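Local structure of oligopeptide ABC transporter OppAIV (Borrelia burgdorferi B31, 4GL8) at residues Ser115-Glu123 with Ile132-Phe143. The protein probably binds oligopeptides as the solute-binding component of an ABC transporter that takes up peptides. Sequence-based numbering, arbitrary orientation.
Sequences SYLRILDKE and IKSVIKNAEEYF
L120 and Y142 meet where helix 109-119 gives out, and the leucine shows how one apolar residue can seat a helix end against two other helices. Its CB lies in the plane of the Y142 ring, at the edge, 3.7 Å from Y142 CD2. From there CG stands anti to the carbonyl carbon (chi1 -69°), which carries the branch onward to the 132-143 segment; L120 CD2 then settles 3.9 Å from I132 CG2 and 4.0 Å from A139 CB, resting also by A139 O, with K133 CG a looser neighbour. I119 adds a looser touch on I132.

The three helices, 109-119, 129-135 and 139-143, follow one another in the chain, in a protein of the solute-binding family 5. They lie close together next to the five-stranded antiparallel sheet, whose edge strand 154-158 is touched by Y116 and I136.

Further out, L117 CD2 approaches the phenol end of Y142, 3.9 Å from Y142 CZ, the two side chains crossing at about a right angle. A water joins the same pair, donating to L117 O; its separation from Y142 OH, 2.5 Å, is unusually short and to be read with caution.

Beyond the helix end, K122 runs across F143, its chain bent at chi3 (-76°), which brings K122 CE within 3.5 Å of F143 CE1. K133 CD lies over one face of that ring, offset toward the rim, while K133 NZ bonds to N130. A second water ties the backbones together, donating to L120 O and F143 O and accepting from K122 N. Next to it D121 OD1 takes the E123 N-H, E123 N lying 3.0 Å away and above the carboxylate plane, closing an Asx turn.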
loop_
_atom_site.group_PDB
_atom_site.type_symbol
_atom_site.label_atom_id
_atom_site.label_comp_id
_atom_site.label_asym_id
_atom_site.label_seq_id
_atom_site.Cartn_x
_atom_site.Cartn_y
_atom_site.Cartn_z
ATOM N N SER A 115 4.815 -10.221 19.755
ATOM C CA SER A 115 4.554 -9.188 18.778
ATOM C C SER A 115 3.189 -9.363 18.090
ATOM O O SER A 115 2.371 -8.408 18.003
ATOM C CB SER A 115 5.668 -9.169 17.739
ATOM O OG SER A 115 5.358 -8.234 16.737
ATOM N N TYR A 116 2.910 -10.578 17.627
ATOM C CA TYR A 116 1.592 -10.859 17.043
ATOM C C TYR A 116 0.476 -10.661 18.019
ATOM O O TYR A 116 -0.578 -10.143 17.631
ATOM C CB TYR A 116 1.500 -12.234 16.399
ATOM C CG TYR A 116 2.218 -12.265 15.076
ATOM C CD1 TYR A 116 1.720 -11.574 13.973
ATOM C CD2 TYR A 116 3.393 -12.967 14.919
ATOM C CE1 TYR A 116 2.391 -11.598 12.746
ATOM C CE2 TYR A 116 4.055 -12.994 13.702
ATOM C CZ TYR A 116 3.552 -12.317 12.625
ATOM O OH TYR A 116 4.225 -12.364 11.419
ATOM N N LEU A 117 0.717 -10.985 19.287
ATOM C CA LEU A 117 -0.308 -10.714 20.304
ATOM C C LEU A 117 -0.674 -9.226 20.439
ATOM O O LEU A 117 -1.844 -8.896 20.624
ATOM C CB LEU A 117 0.083 -11.278 21.670
ATOM C CG LEU A 117 0.268 -12.793 21.820
ATOM C CD1 LEU A 117 0.639 -13.062 23.263
ATOM C CD2 LEU A 117 -0.949 -13.600 21.448
ATOM N N ARG A 118 0.306 -8.329 20.358
ATOM C CA ARG A 118 0.018 -6.879 20.364
ATOM C C ARG A 118 -0.904 -6.452 19.209
ATOM O O ARG A 118 -1.847 -5.696 19.447
ATOM C CB ARG A 118 1.317 -6.054 20.330
ATOM C CG ARG A 118 1.131 -4.545 20.099
ATOM C CD ARG A 118 2.477 -3.827 20.161
ATOM N NE ARG A 118 2.367 -2.374 20.169
ATOM C CZ ARG A 118 2.621 -1.558 19.137
ATOM N NH1 ARG A 118 2.992 -2.029 17.932
ATOM N NH2 ARG A 118 2.500 -0.234 19.306
ATOM N N ILE A 119 -0.656 -6.879 17.966
ATOM C CA ILE A 119 -1.504 -6.388 16.876
ATOM C C ILE A 119 -2.912 -6.976 16.959
ATOM O O ILE A 119 -3.853 -6.391 16.450
ATOM C CB ILE A 119 -0.899 -6.585 15.471
ATOM C CG1 ILE A 119 -1.689 -5.782 14.448
ATOM C CG2 ILE A 119 -0.862 -8.065 15.081
ATOM C CD1 ILE A 119 -1.013 -5.724 13.100
ATOM N N LEU A 120 -3.053 -8.109 17.648
ATOM C CA LEU A 120 -4.359 -8.730 17.865
ATOM C C LEU A 120 -5.037 -8.242 19.130
ATOM O O LEU A 120 -6.088 -8.773 19.506
ATOM C CB LEU A 120 -4.219 -10.250 17.899
ATOM C CG LEU A 120 -3.865 -10.847 16.533
ATOM C CD1 LEU A 120 -3.280 -12.249 16.666
ATOM C CD2 LEU A 120 -5.092 -10.875 15.641
ATOM N N ASP A 121 -4.439 -7.240 19.779
ATOM C CA ASP A 121 -5.056 -6.529 20.873
ATOM C C ASP A 121 -5.868 -5.373 20.313
ATOM O O ASP A 121 -5.323 -4.493 19.655
ATOM C CB ASP A 121 -3.990 -5.958 21.812
ATOM C CG ASP A 121 -4.571 -5.481 23.152
ATOM O OD1 ASP A 121 -5.807 -5.249 23.257
ATOM O OD2 ASP A 121 -3.772 -5.358 24.106
ATOM N N LYS A 122 -7.161 -5.368 20.613
ATOM C CA LYS A 122 -8.066 -4.288 20.221
ATOM C C LYS A 122 -7.506 -2.910 20.603
ATOM O O LYS A 122 -7.616 -1.962 19.818
ATOM C CB LYS A 122 -9.430 -4.511 20.865
ATOM C CG LYS A 122 -10.616 -3.876 20.162
ATOM C CD LYS A 122 -11.928 -4.521 20.639
ATOM C CE LYS A 122 -12.137 -5.905 20.013
ATOM N NZ LYS A 122 -13.338 -6.642 20.511
ATOM N N GLU A 123 -6.847 -2.807 21.758
ATOM C CA GLU A 123 -6.402 -1.496 22.280
ATOM C C GLU A 123 -5.306 -0.842 21.452
ATOM O O GLU A 123 -5.154 0.373 21.491
ATOM C CB GLU A 123 -5.960 -1.592 23.754
ATOM N N ILE A 132 -4.571 -9.880 9.417
ATOM C CA ILE A 132 -4.170 -10.964 10.291
ATOM C C ILE A 132 -5.324 -11.925 10.613
ATOM O O ILE A 132 -5.139 -13.126 10.580
ATOM C CB ILE A 132 -3.585 -10.463 11.626
ATOM C CG1 ILE A 132 -2.473 -9.464 11.399
ATOM C CG2 ILE A 132 -3.003 -11.625 12.416
ATOM C CD1 ILE A 132 -1.411 -9.987 10.450
ATOM N N LYS A 133 -6.484 -11.375 10.958
ATOM C CA LYS A 133 -7.671 -12.153 11.332
ATOM C C LYS A 133 -8.214 -13.036 10.209
ATOM O O LYS A 133 -8.722 -14.124 10.455
ATOM C CB LYS A 133 -8.787 -11.212 11.798
ATOM C CG LYS A 133 -8.444 -10.477 13.086
ATOM C CD LYS A 133 -9.228 -9.189 13.315
ATOM C CE LYS A 133 -10.719 -9.398 13.331
ATOM N NZ LYS A 133 -11.422 -8.094 13.245
ATOM N N SER A 134 -8.109 -12.575 8.981
ATOM C CA SER A 134 -8.596 -13.348 7.850
ATOM C C SER A 134 -7.655 -14.503 7.478
ATOM O O SER A 134 -8.061 -15.386 6.764
ATOM C CB SER A 134 -8.852 -12.440 6.626
ATOM O OG SER A 134 -7.632 -11.958 6.072
ATOM N N VAL A 135 -6.424 -14.504 7.989
ATOM C CA VAL A 135 -5.391 -15.462 7.577
ATOM C C VAL A 135 -5.137 -16.542 8.638
ATOM O O VAL A 135 -5.153 -17.741 8.343
ATOM C CB VAL A 135 -4.081 -14.689 7.295
ATOM C CG1 VAL A 135 -2.862 -15.569 7.292
ATOM C CG2 VAL A 135 -4.190 -13.973 5.968
ATOM N N ILE A 136 -4.888 -16.107 9.860
ATOM C CA ILE A 136 -4.376 -16.986 10.898
ATOM C C ILE A 136 -5.504 -17.652 11.707
ATOM O O ILE A 136 -6.525 -17.000 12.050
ATOM C CB ILE A 136 -3.413 -16.191 11.788
ATOM C CG1 ILE A 136 -2.162 -15.856 10.985
ATOM C CG2 ILE A 136 -3.049 -16.967 13.030
ATOM C CD1 ILE A 136 -1.181 -15.006 11.759
ATOM N N LYS A 137 -5.327 -18.953 11.970
ATOM C CA LYS A 137 -6.309 -19.747 12.667
ATOM C C LYS A 137 -6.579 -19.182 14.036
ATOM O O LYS A 137 -5.662 -18.917 14.806
ATOM C CB LYS A 137 -5.873 -21.209 12.837
ATOM N N ASN A 138 -7.857 -19.018 14.330
ATOM C CA ASN A 138 -8.332 -18.463 15.585
ATOM C C ASN A 138 -7.914 -17.033 15.897
ATOM O O ASN A 138 -8.137 -16.579 17.005
ATOM C CB ASN A 138 -7.967 -19.386 16.762
ATOM C CG ASN A 138 -8.712 -20.709 16.727
ATOM O OD1 ASN A 138 -9.811 -20.819 16.192
ATOM N ND2 ASN A 138 -8.103 -21.733 17.320
ATOM N N ALA A 139 -7.339 -16.311 14.939
ATOM C CA ALA A 139 -6.961 -14.939 15.183
ATOM C C ALA A 139 -8.191 -14.067 15.421
ATOM O O ALA A 139 -8.189 -13.167 16.256
ATOM C CB ALA A 139 -6.142 -14.381 14.022
ATOM N N GLU A 140 -9.233 -14.301 14.653
ATOM C CA GLU A 140 -10.453 -13.516 14.818
ATOM C C GLU A 140 -11.115 -13.756 16.197
ATOM O O GLU A 140 -11.592 -12.834 16.858
ATOM C CB GLU A 140 -11.419 -13.862 13.702
ATOM C CG GLU A 140 -12.624 -12.957 13.634
ATOM C CD GLU A 140 -13.493 -13.281 12.445
ATOM O OE1 GLU A 140 -13.273 -14.352 11.805
ATOM O OE2 GLU A 140 -14.404 -12.470 12.165
ATOM N N GLU A 141 -11.107 -15.008 16.615
ATOM C CA GLU A 141 -11.723 -15.414 17.853
ATOM C C GLU A 141 -10.893 -14.903 19.005
ATOM O O GLU A 141 -11.424 -14.372 19.968
ATOM C CB GLU A 141 -11.818 -16.935 17.911
ATOM C CG GLU A 141 -12.893 -17.505 17.003
ATOM C CD GLU A 141 -12.456 -17.786 15.571
ATOM O OE1 GLU A 141 -11.368 -17.343 15.119
ATOM O OE2 GLU A 141 -13.254 -18.445 14.880
ATOM N N TYR A 142 -9.581 -15.037 18.902
ATOM C CA TYR A 142 -8.721 -14.435 19.897
ATOM C C TYR A 142 -8.989 -12.910 20.055
ATOM O O TYR A 142 -9.125 -12.424 21.154
ATOM C CB TYR A 142 -7.249 -14.689 19.549
ATOM C CG TYR A 142 -6.343 -14.000 20.525
ATOM C CD1 TYR A 142 -6.177 -14.503 21.799
ATOM C CD2 TYR A 142 -5.669 -12.827 20.176
ATOM C CE1 TYR A 142 -5.358 -13.873 22.709
ATOM C CE2 TYR A 142 -4.849 -12.191 21.072
ATOM C CZ TYR A 142 -4.690 -12.725 22.330
ATOM O OH TYR A 142 -3.909 -12.093 23.237
ATOM N N PHE A 143 -9.040 -12.185 18.942
ATOM C CA PHE A 143 -9.238 -10.727 18.919
ATOM C C PHE A 143 -10.539 -10.300 19.563
ATOM O O PHE A 143 -10.584 -9.269 20.265
ATOM C CB PHE A 143 -9.186 -10.229 17.453
ATOM C CG PHE A 143 -9.606 -8.785 17.246
ATOM C CD1 PHE A 143 -10.934 -8.460 17.004
ATOM C CD2 PHE A 143 -8.668 -7.764 17.259
ATOM C CE1 PHE A 143 -11.322 -7.142 16.805
ATOM C CE2 PHE A 143 -9.042 -6.447 17.048
ATOM C CZ PHE A 143 -10.361 -6.129 16.823
HETATM O O HOH W 1 -3.409 -9.649 22.782
HETATM O O HOH W 2 -8.082 -7.987 21.281
#